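Side-chain contacts in monoacylglycerol lipase (Palaeococcus ferrophilus, PDB 6QE2), which catalyses the hydrolysis of monoacylglycerols to glycerol and free fatty acid, probably through the serine-based charge relay of alpha/beta hydrolases: residues Asn142-Lys147 against Lys157-Asp162; Ile94-Ala97 against Asp102-Met105; Glu34-Ala39 against Glu251-His256. One frame throughout, in Å; residues are numbered along the deposited sequence.

Contact 1: Asn142-Lys147 against Lys157-Asp162; sequences NGLDPK and KRYIED
Y159 and I160, neighbours on the last turns of helix 153-161, meet L144 and P146 of the loop that leaves strand 139-141. Loop and helix follow strand 106-110 of the main sheet, a place in the chain consistent with the cap of this lipase family. After K157, which faces away from the loop and pairs with E161 one turn on, Y159 carries most of the contact. With its CG anti to the backbone N (chi1 -177°), the ring is thrown forward from the helix, and its phenol end arrives beside L144, which comes from the opposite direction. L144 CD2 packs 3.2 Å from Y159 OH and 3.8 Å from Y159 CE2, lying obliquely to the ring. P146 CB also approaches the ring obliquely, 4.3 Å from Y159 CD2. A long aromatic suits this position, since it lines the loop with carbon and still brings a hydroxyl alongside L144, within reach of a water. That water is shared with N142: Y159 OH lies 2.7 Å from it, and N142 ND2 donates to it over 3.0 Å. The other end of the N142 amide, OD1, receives L144 N in an Asx turn, with a nearly straight bond of 168° that arrives from above the carbonyl plane. The amide is thus held at both ends. I160 adds a more exposed apolar patch, where its CG1 sits 4.0 Å from P146 CB; the rigid, apolar proline ring suits its place by offering this one carbon to both Y159 and I160. The chemistry is mixed: a small hydrocarbon seam ends in the hydroxyl of Y159, which has as partners the water and a bound glycerol, probably from the crystallisation liquor.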
loop_
_atom_site.group_PDB
_atom_site.type_symbol
_atom_site.label_atom_id
_atom_site.label_comp_id
_atom_site.label_asym_id
_atom_site.label_seq_id
_atom_site.Cartn_x
_atom_site.Cartn_y
_atom_site.Cartn_z
ATOM N N ASN A 142 -0.354 16.137 -5.371
ATOM C CA ASN A 142 -1.123 14.899 -5.405
ATOM C C ASN A 142 -2.613 15.113 -5.176
ATOM O O ASN A 142 -3.380 14.156 -5.317
ATOM C CB ASN A 142 -0.570 13.877 -4.386
ATOM C CG ASN A 142 -0.704 14.322 -2.928
ATOM O OD1 ASN A 142 -1.486 15.208 -2.590
ATOM N ND2 ASN A 142 0.044 13.655 -2.043
ATOM N N GLY A 143 -3.041 16.321 -4.814
ATOM C CA GLY A 143 -4.455 16.599 -4.719
ATOM C C GLY A 143 -5.120 16.081 -3.466
ATOM O O GLY A 143 -6.346 16.198 -3.339
ATOM N N LEU A 144 -4.359 15.494 -2.546
ATOM C CA LEU A 144 -4.953 14.861 -1.378
ATOM C C LEU A 144 -5.434 15.897 -0.368
ATOM O O LEU A 144 -4.718 16.850 -0.045
ATOM C CB LEU A 144 -3.927 13.935 -0.724
ATOM C CG LEU A 144 -4.105 13.613 0.762
ATOM C CD1 LEU A 144 -5.252 12.656 0.968
ATOM C CD2 LEU A 144 -2.821 13.045 1.344
ATOM N N ASP A 145 -6.652 15.694 0.137
ATOM C CA ASP A 145 -7.161 16.457 1.268
ATOM C C ASP A 145 -6.850 15.672 2.536
ATOM O O ASP A 145 -7.492 14.636 2.780
ATOM C CB ASP A 145 -8.664 16.682 1.133
ATOM C CG ASP A 145 -9.231 17.570 2.227
ATOM O OD1 ASP A 145 -8.513 17.874 3.206
ATOM O OD2 ASP A 145 -10.415 17.956 2.115
ATOM N N PRO A 146 -5.924 16.128 3.384
ATOM C CA PRO A 146 -5.555 15.325 4.563
ATOM C C PRO A 146 -6.712 15.069 5.507
ATOM O O PRO A 146 -6.697 14.063 6.224
ATOM C CB PRO A 146 -4.458 16.166 5.235
ATOM C CG PRO A 146 -3.913 17.028 4.139
ATOM C CD PRO A 146 -5.097 17.341 3.263
ATOM N N LYS A 147 -7.730 15.930 5.516
ATOM C CA LYS A 147 -8.885 15.704 6.377
ATOM C C LYS A 147 -9.654 14.448 5.989
ATOM O O LYS A 147 -10.465 13.957 6.784
ATOM C CB LYS A 147 -9.803 16.925 6.337
ATOM C CG LYS A 147 -9.247 18.125 7.080
ATOM C CD LYS A 147 -10.125 19.352 6.894
ATOM C CE LYS A 147 -10.143 19.774 5.434
ATOM N NZ LYS A 147 -8.895 20.505 5.057
ATOM N N LYS A 157 -3.505 15.713 12.027
ATOM C CA LYS A 157 -2.553 16.740 12.401
ATOM C C LYS A 157 -1.121 16.216 12.337
ATOM O O LYS A 157 -0.230 16.898 11.864
ATOM C CB LYS A 157 -2.875 17.257 13.798
ATOM C CG LYS A 157 -1.840 18.194 14.376
ATOM C CD LYS A 157 -2.360 18.809 15.660
ATOM C CE LYS A 157 -1.219 19.161 16.587
ATOM N NZ LYS A 157 -0.589 20.440 16.172
ATOM N N ARG A 158 -0.911 14.998 12.812
ATOM C CA ARG A 158 0.413 14.403 12.782
ATOM C C ARG A 158 0.916 14.257 11.350
ATOM O O ARG A 158 2.070 14.524 11.064
ATOM C CB ARG A 158 0.403 13.040 13.465
ATOM C CG ARG A 158 0.416 13.116 14.973
ATOM C CD ARG A 158 0.865 11.809 15.588
ATOM N NE ARG A 158 -0.177 10.800 15.547
ATOM C CZ ARG A 158 -1.222 10.777 16.361
ATOM N NH1 ARG A 158 -1.368 11.717 17.279
ATOM N NH2 ARG A 158 -2.121 9.813 16.257
ATOM N N TYR A 159 0.036 13.829 10.459
ATOM C CA TYR A 159 0.376 13.643 9.057
ATOM C C TYR A 159 0.814 14.953 8.452
ATOM O O TYR A 159 1.810 15.027 7.753
ATOM C CB TYR A 159 -0.840 13.116 8.310
ATOM C CG TYR A 159 -0.642 12.806 6.846
ATOM C CD1 TYR A 159 -0.213 11.560 6.434
ATOM C CD2 TYR A 159 -0.924 13.745 5.877
ATOM C CE1 TYR A 159 -0.054 11.263 5.099
ATOM C CE2 TYR A 159 -0.770 13.457 4.540
ATOM C CZ TYR A 159 -0.334 12.212 4.156
ATOM O OH TYR A 159 -0.176 11.925 2.829
ATOM N N ILE A 160 0.056 15.996 8.744
ATOM C CA ILE A 160 0.347 17.317 8.229
ATOM C C ILE A 160 1.666 17.859 8.739
ATOM O O ILE A 160 2.389 18.512 8.014
ATOM C CB ILE A 160 -0.769 18.301 8.611
ATOM C CG1 ILE A 160 -2.012 18.018 7.778
ATOM C CG2 ILE A 160 -0.312 19.730 8.408
ATOM C CD1 ILE A 160 -3.286 18.486 8.435
ATOM N N GLU A 161 1.976 17.569 9.988
ATOM C CA GLU A 161 3.196 18.071 10.600
ATOM C C GLU A 161 4.422 17.198 10.399
ATOM O O GLU A 161 5.530 17.610 10.698
ATOM C CB GLU A 161 2.959 18.308 12.079
ATOM C CG GLU A 161 1.936 19.394 12.330
ATOM C CD GLU A 161 1.550 19.500 13.777
ATOM O OE1 GLU A 161 1.790 18.540 14.529
ATOM O OE2 GLU A 161 1.008 20.547 14.164
ATOM N N ASP A 162 4.218 15.993 9.894
ATOM C CA ASP A 162 5.326 15.083 9.655
ATOM C C ASP A 162 6.199 15.660 8.560
ATOM O O ASP A 162 5.745 15.838 7.446
ATOM C CB ASP A 162 4.779 13.721 9.231
ATOM C CG ASP A 162 5.815 12.624 9.281
ATOM O OD1 ASP A 162 6.992 12.896 9.022
ATOM O OD2 ASP A 162 5.438 11.481 9.563
HETATM O O HOH W 1 0.464 13.689 0.948
#

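Contact 2: Ile94-Ala97 against Asp102-Met105; sequences IRYA and DKIM
Y96 has its CG anti to the backbone N (chi1 -162°), which swings the ring off helix 88-99 towards I104 and K103, while I104 takes the sterically tight rotamer that places CG1 between its own N and carbonyl carbon (chi1 61°). That rotation gives each branch of I104 its own target. CG2 comes to the edge of the Y96 ring, near its plane, and lies 4.0 Å from Y96 CE2; the two side chains run antiparallel alongside one another. The other branch runs to the helix itself, where I104 CD1 packs 3.7 Å from A97 CB. The methyl of A97 suits this place because it lets the isoleucine come close to the helix backbone, with I104 CD1 only 4.0 Å from A97 CA. A beta-branched residue is equally apt opposite, filling two sites from a single backbone position. K103 crosses Y96 obliquely and contributes only the carbon part of its chain: K103 CE is 3.5 Å from Y96 OH. Bends at chi3 and chi4 bring CE alongside the hydroxyl. The hydroxyl finds its polar partner elsewhere, in a hydrogen bond to D71 of helix 63-77, whose M67, I70 and I74 also touch Y96. A leucine in place of Y96 would probably leave D71 without its hydroxyl partner and open a gap beside I104 CG2 and K103 CE. The contact belongs to the beta-alpha-beta crossover from strand 82-86 through helix 88-99 to strand 106-110, and L83 of the first strand touches both Y96 and I104. No hydrogen bond joins the two segments. Across them the return from helix to strand is packed by apolar groups alone, and the hydroxyl of Y96 is spent on tying helix 88-99 to helix 63-77.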
loop_
_atom_site.group_PDB
_atom_site.type_symbol
_atom_site.label_atom_id
_atom_site.label_comp_id
_atom_site.label_asym_id
_atom_site.label_seq_id
_atom_site.Cartn_x
_atom_site.Cartn_y
_atom_site.Cartn_z
ATOM N N ILE A 94 -0.709 -6.021 -4.481
ATOM C CA ILE A 94 -1.606 -6.794 -5.332
ATOM C C ILE A 94 -0.959 -7.045 -6.692
ATOM O O ILE A 94 -0.990 -8.163 -7.217
ATOM C CB ILE A 94 -2.960 -6.074 -5.462
ATOM C CG1 ILE A 94 -3.697 -6.135 -4.121
ATOM C CG2 ILE A 94 -3.795 -6.695 -6.576
ATOM C CD1 ILE A 94 -4.866 -5.187 -4.012
ATOM N N ARG A 95 -0.354 -6.011 -7.285
ATOM C CA ARG A 95 0.326 -6.200 -8.562
ATOM C C ARG A 95 1.503 -7.155 -8.430
ATOM O O ARG A 95 1.785 -7.925 -9.354
ATOM C CB ARG A 95 0.785 -4.857 -9.124
ATOM C CG ARG A 95 -0.363 -3.955 -9.567
ATOM C CD ARG A 95 -1.042 -4.455 -10.855
ATOM N NE ARG A 95 -0.102 -4.496 -11.976
ATOM C CZ ARG A 95 0.056 -5.536 -12.789
ATOM N NH1 ARG A 95 -0.682 -6.629 -12.629
ATOM N NH2 ARG A 95 0.944 -5.479 -13.778
ATOM N N TYR A 96 2.188 -7.134 -7.285
ATOM C CA TYR A 96 3.265 -8.091 -7.069
ATOM C C TYR A 96 2.719 -9.513 -6.992
ATOM O O TYR A 96 3.290 -10.436 -7.587
ATOM C CB TYR A 96 4.041 -7.743 -5.803
ATOM C CG TYR A 96 5.393 -8.420 -5.786
ATOM C CD1 TYR A 96 6.503 -7.804 -6.351
ATOM C CD2 TYR A 96 5.551 -9.695 -5.254
ATOM C CE1 TYR A 96 7.739 -8.421 -6.368
ATOM C CE2 TYR A 96 6.795 -10.319 -5.260
ATOM C CZ TYR A 96 7.879 -9.677 -5.823
ATOM O OH TYR A 96 9.114 -10.289 -5.844
ATOM N N ALA A 97 1.607 -9.704 -6.273
ATOM C CA ALA A 97 0.988 -11.021 -6.191
ATOM C C ALA A 97 0.510 -11.514 -7.547
ATOM O O ALA A 97 0.401 -12.727 -7.756
ATOM C CB ALA A 97 -0.175 -10.992 -5.195
ATOM N N ASP A 102 4.200 -16.825 -7.496
ATOM C CA ASP A 102 4.724 -17.902 -6.672
ATOM C C ASP A 102 5.803 -17.503 -5.678
ATOM O O ASP A 102 6.364 -18.357 -5.021
ATOM C CB ASP A 102 5.256 -19.024 -7.569
ATOM C CG ASP A 102 4.214 -19.540 -8.546
ATOM O OD1 ASP A 102 3.054 -19.710 -8.149
ATOM O OD2 ASP A 102 4.555 -19.783 -9.712
ATOM N N LYS A 103 6.070 -16.210 -5.558
ATOM C CA LYS A 103 7.122 -15.725 -4.675
ATOM C C LYS A 103 6.721 -15.271 -3.268
ATOM O O LYS A 103 7.578 -14.912 -2.480
ATOM C CB LYS A 103 7.884 -14.598 -5.369
ATOM C CG LYS A 103 8.692 -15.051 -6.563
ATOM C CD LYS A 103 9.426 -13.891 -7.214
ATOM C CE LYS A 103 10.576 -13.382 -6.363
ATOM N NZ LYS A 103 11.633 -14.421 -6.213
ATOM N N ILE A 104 5.438 -15.296 -2.948
ATOM C CA ILE A 104 4.989 -14.837 -1.643
ATOM C C ILE A 104 4.066 -15.824 -0.943
ATOM O O ILE A 104 3.486 -16.676 -1.579
ATOM C CB ILE A 104 4.248 -13.492 -1.766
ATOM C CG1 ILE A 104 3.020 -13.653 -2.654
ATOM C CG2 ILE A 104 5.164 -12.422 -2.325
ATOM C CD1 ILE A 104 2.121 -12.441 -2.682
ATOM N N MET A 105 3.955 -15.696 0.374
ATOM C CA MET A 105 3.079 -16.542 1.173
ATOM C C MET A 105 1.649 -16.031 1.219
ATOM O O MET A 105 0.737 -16.797 1.549
ATOM C CB MET A 105 3.598 -16.646 2.611
ATOM C CG MET A 105 4.944 -17.323 2.757
ATOM S SD MET A 105 4.892 -18.993 2.097
ATOM C CE MET A 105 3.751 -19.766 3.235
#

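Contact 3: Glu34-Ala39 against Glu251-His256; sequences ELLNGA and EWLVSH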
loop_
_atom_site.group_PDB
_atom_site.type_symbol
_atom_site.label_atom_id
_atom_site.label_comp_id
_atom_site.label_asym_id
_atom_site.label_seq_id
_atom_site.Cartn_x
_atom_site.Cartn_y
_atom_site.Cartn_z
ATOM N N GLU A 34 5.441 -3.250 15.716
ATOM C CA GLU A 34 5.607 -3.747 17.078
ATOM C C GLU A 34 4.693 -4.937 17.343
ATOM O O GLU A 34 5.119 -5.939 17.932
ATOM C CB GLU A 34 5.321 -2.616 18.069
ATOM C CG GLU A 34 5.455 -2.982 19.541
ATOM C CD GLU A 34 5.330 -1.771 20.454
ATOM O OE1 GLU A 34 4.192 -1.320 20.713
ATOM O OE2 GLU A 34 6.377 -1.253 20.899
ATOM N N LEU A 35 3.434 -4.849 16.907
ATOM C CA LEU A 35 2.504 -5.956 17.103
ATOM C C LEU A 35 2.939 -7.195 16.326
ATOM O O LEU A 35 2.887 -8.314 16.847
ATOM C CB LEU A 35 1.087 -5.532 16.709
ATOM C CG LEU A 35 0.416 -4.492 17.614
ATOM C CD1 LEU A 35 -0.892 -3.979 17.004
ATOM C CD2 LEU A 35 0.181 -5.023 19.021
ATOM N N LEU A 36 3.376 -7.018 15.077
ATOM C CA LEU A 36 3.824 -8.164 14.289
ATOM C C LEU A 36 5.060 -8.813 14.897
ATOM O O LEU A 36 5.175 -10.043 14.909
ATOM C CB LEU A 36 4.111 -7.742 12.850
ATOM C CG LEU A 36 2.887 -7.374 12.021
ATOM C CD1 LEU A 36 3.314 -6.793 10.674
ATOM C CD2 LEU A 36 2.017 -8.596 11.825
ATOM N N ASN A 37 6.013 -8.003 15.366
ATOM C CA ASN A 37 7.184 -8.562 16.039
ATOM C C ASN A 37 6.766 -9.319 17.290
ATOM O O ASN A 37 7.294 -10.400 17.578
ATOM C CB ASN A 37 8.182 -7.465 16.412
ATOM C CG ASN A 37 8.886 -6.859 15.212
ATOM O OD1 ASN A 37 9.439 -5.768 15.306
ATOM N ND2 ASN A 37 8.875 -7.565 14.087
ATOM N N GLY A 38 5.833 -8.749 18.057
ATOM C CA GLY A 38 5.335 -9.413 19.251
ATOM C C GLY A 38 4.667 -10.743 18.975
ATOM O O GLY A 38 4.625 -11.613 19.848
ATOM N N ALA A 39 4.112 -10.912 17.780
ATOM C CA ALA A 39 3.476 -12.161 17.384
ATOM C C ALA A 39 4.441 -13.154 16.747
ATOM O O ALA A 39 4.027 -14.272 16.425
ATOM C CB ALA A 39 2.318 -11.884 16.421
ATOM N N GLU A 251 -3.948 -11.448 13.292
ATOM C CA GLU A 251 -4.604 -12.750 13.354
ATOM C C GLU A 251 -4.566 -13.462 12.009
ATOM O O GLU A 251 -4.318 -14.670 11.948
ATOM C CB GLU A 251 -6.048 -12.601 13.841
ATOM C CG GLU A 251 -6.162 -12.284 15.323
ATOM C CD GLU A 251 -7.595 -12.268 15.824
ATOM O OE1 GLU A 251 -8.520 -12.521 15.021
ATOM O OE2 GLU A 251 -7.796 -12.002 17.027
ATOM N N TRP A 252 -4.815 -12.733 10.913
ATOM C CA TRP A 252 -4.776 -13.356 9.594
ATOM C C TRP A 252 -3.377 -13.872 9.275
ATOM O O TRP A 252 -3.215 -14.991 8.770
ATOM C CB TRP A 252 -5.238 -12.351 8.534
ATOM C CG TRP A 252 -5.454 -12.913 7.156
ATOM C CD1 TRP A 252 -6.631 -13.358 6.633
ATOM C CD2 TRP A 252 -4.478 -13.043 6.110
ATOM N NE1 TRP A 252 -6.452 -13.778 5.338
ATOM C CE2 TRP A 252 -5.139 -13.595 4.991
ATOM C CE3 TRP A 252 -3.109 -12.761 6.017
ATOM C CZ2 TRP A 252 -4.483 -13.864 3.791
ATOM C CZ3 TRP A 252 -2.458 -13.026 4.825
ATOM C CH2 TRP A 252 -3.142 -13.574 3.727
ATOM N N LEU A 253 -2.350 -13.076 9.578
ATOM C CA LEU A 253 -0.985 -13.506 9.303
ATOM C C LEU A 253 -0.600 -14.704 10.165
ATOM O O LEU A 253 0.019 -15.653 9.675
ATOM C CB LEU A 253 -0.023 -12.340 9.518
ATOM C CG LEU A 253 -0.152 -11.288 8.409
ATOM C CD1 LEU A 253 0.544 -10.007 8.816
ATOM C CD2 LEU A 253 0.421 -11.825 7.099
ATOM N N VAL A 254 -0.977 -14.679 11.445
ATOM C CA VAL A 254 -0.703 -15.806 12.335
ATOM C C VAL A 254 -1.376 -17.071 11.810
ATOM O O VAL A 254 -0.761 -18.143 11.736
ATOM C CB VAL A 254 -1.152 -15.478 13.770
ATOM C CG1 VAL A 254 -1.195 -16.741 14.619
ATOM C CG2 VAL A 254 -0.216 -14.459 14.403
ATOM N N SER A 255 -2.649 -16.964 11.417
ATOM C CA SER A 255 -3.365 -18.144 10.950
ATOM C C SER A 255 -2.812 -18.681 9.635
ATOM O O SER A 255 -3.014 -19.861 9.334
ATOM C CB SER A 255 -4.862 -17.842 10.811
ATOM O OG SER A 255 -5.135 -17.048 9.670
ATOM N N HIS A 256 -2.112 -17.851 8.833
ATOM C CA HIS A 256 -1.551 -18.309 7.571
ATOM C C HIS A 256 -0.078 -18.647 7.668
ATOM O O HIS A 256 0.535 -19.037 6.661
ATOM C CB HIS A 256 -1.767 -17.259 6.471
ATOM C CG HIS A 256 -3.182 -17.216 5.994
ATOM N ND1 HIS A 256 -4.176 -16.546 6.672
ATOM C CD2 HIS A 256 -3.785 -17.846 4.963
ATOM C CE1 HIS A 256 -5.324 -16.727 6.044
ATOM N NE2 HIS A 256 -5.109 -17.518 5.008
#
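L36 and L253 make the tighter of two apolar meetings between helices 30-38 and 242-256. Their side chains cross at a slant, and L36 CD2 touches L253 CD1 at 3.6 Å; branched, flexible leucines suit such a methyl-to-methyl fit. Near the end of helix 30-38, A39 CB faces V254 CG2 at 4.1 Å, and the small alanine allows the backbones to approach more closely here than at the leucines. No hydrogen bond joins the two segments; within helix 242-256, H256 ND1 donates to W252 O over 2.8 Å, with the oxygen in the plane of the imidazole. The bond holds the imidazole where it lies over a face of W252, its ND1 above the middle of the indole. H256 NE2 goes on to D222, so both nitrogens are engaged. L36 and A39 also touch V250, one turn earlier on helix 242-256. L253 packs on F82 of strand 82-86 and V108 of strand 106-110 of the main sheet, while F41, just before strand 42-46, touches L253 and V254.

Strand 82-86 relates contacts 2 and 3: its L83 supports contact 2, and its neighbour F82 touches L253 of contact 3. The centres of these contacts are 19 Å apart, with nearest atoms about 5 Å apart but not touching. The same strand leads to S87, probably the nucleophile on its elbow, in a likely triad with H233 and D203; helix 88-99, which carries half of contact 2, begins just after it. Contact 1 lies across the chain's centre from contact 2, 30 Å between centres, and 29 Å from contact 3, with nearest atoms about 14 Å apart. It lies by the bound lauryl dimethylamine-N-oxide, which touches N142, and L144 lies near the probable triad.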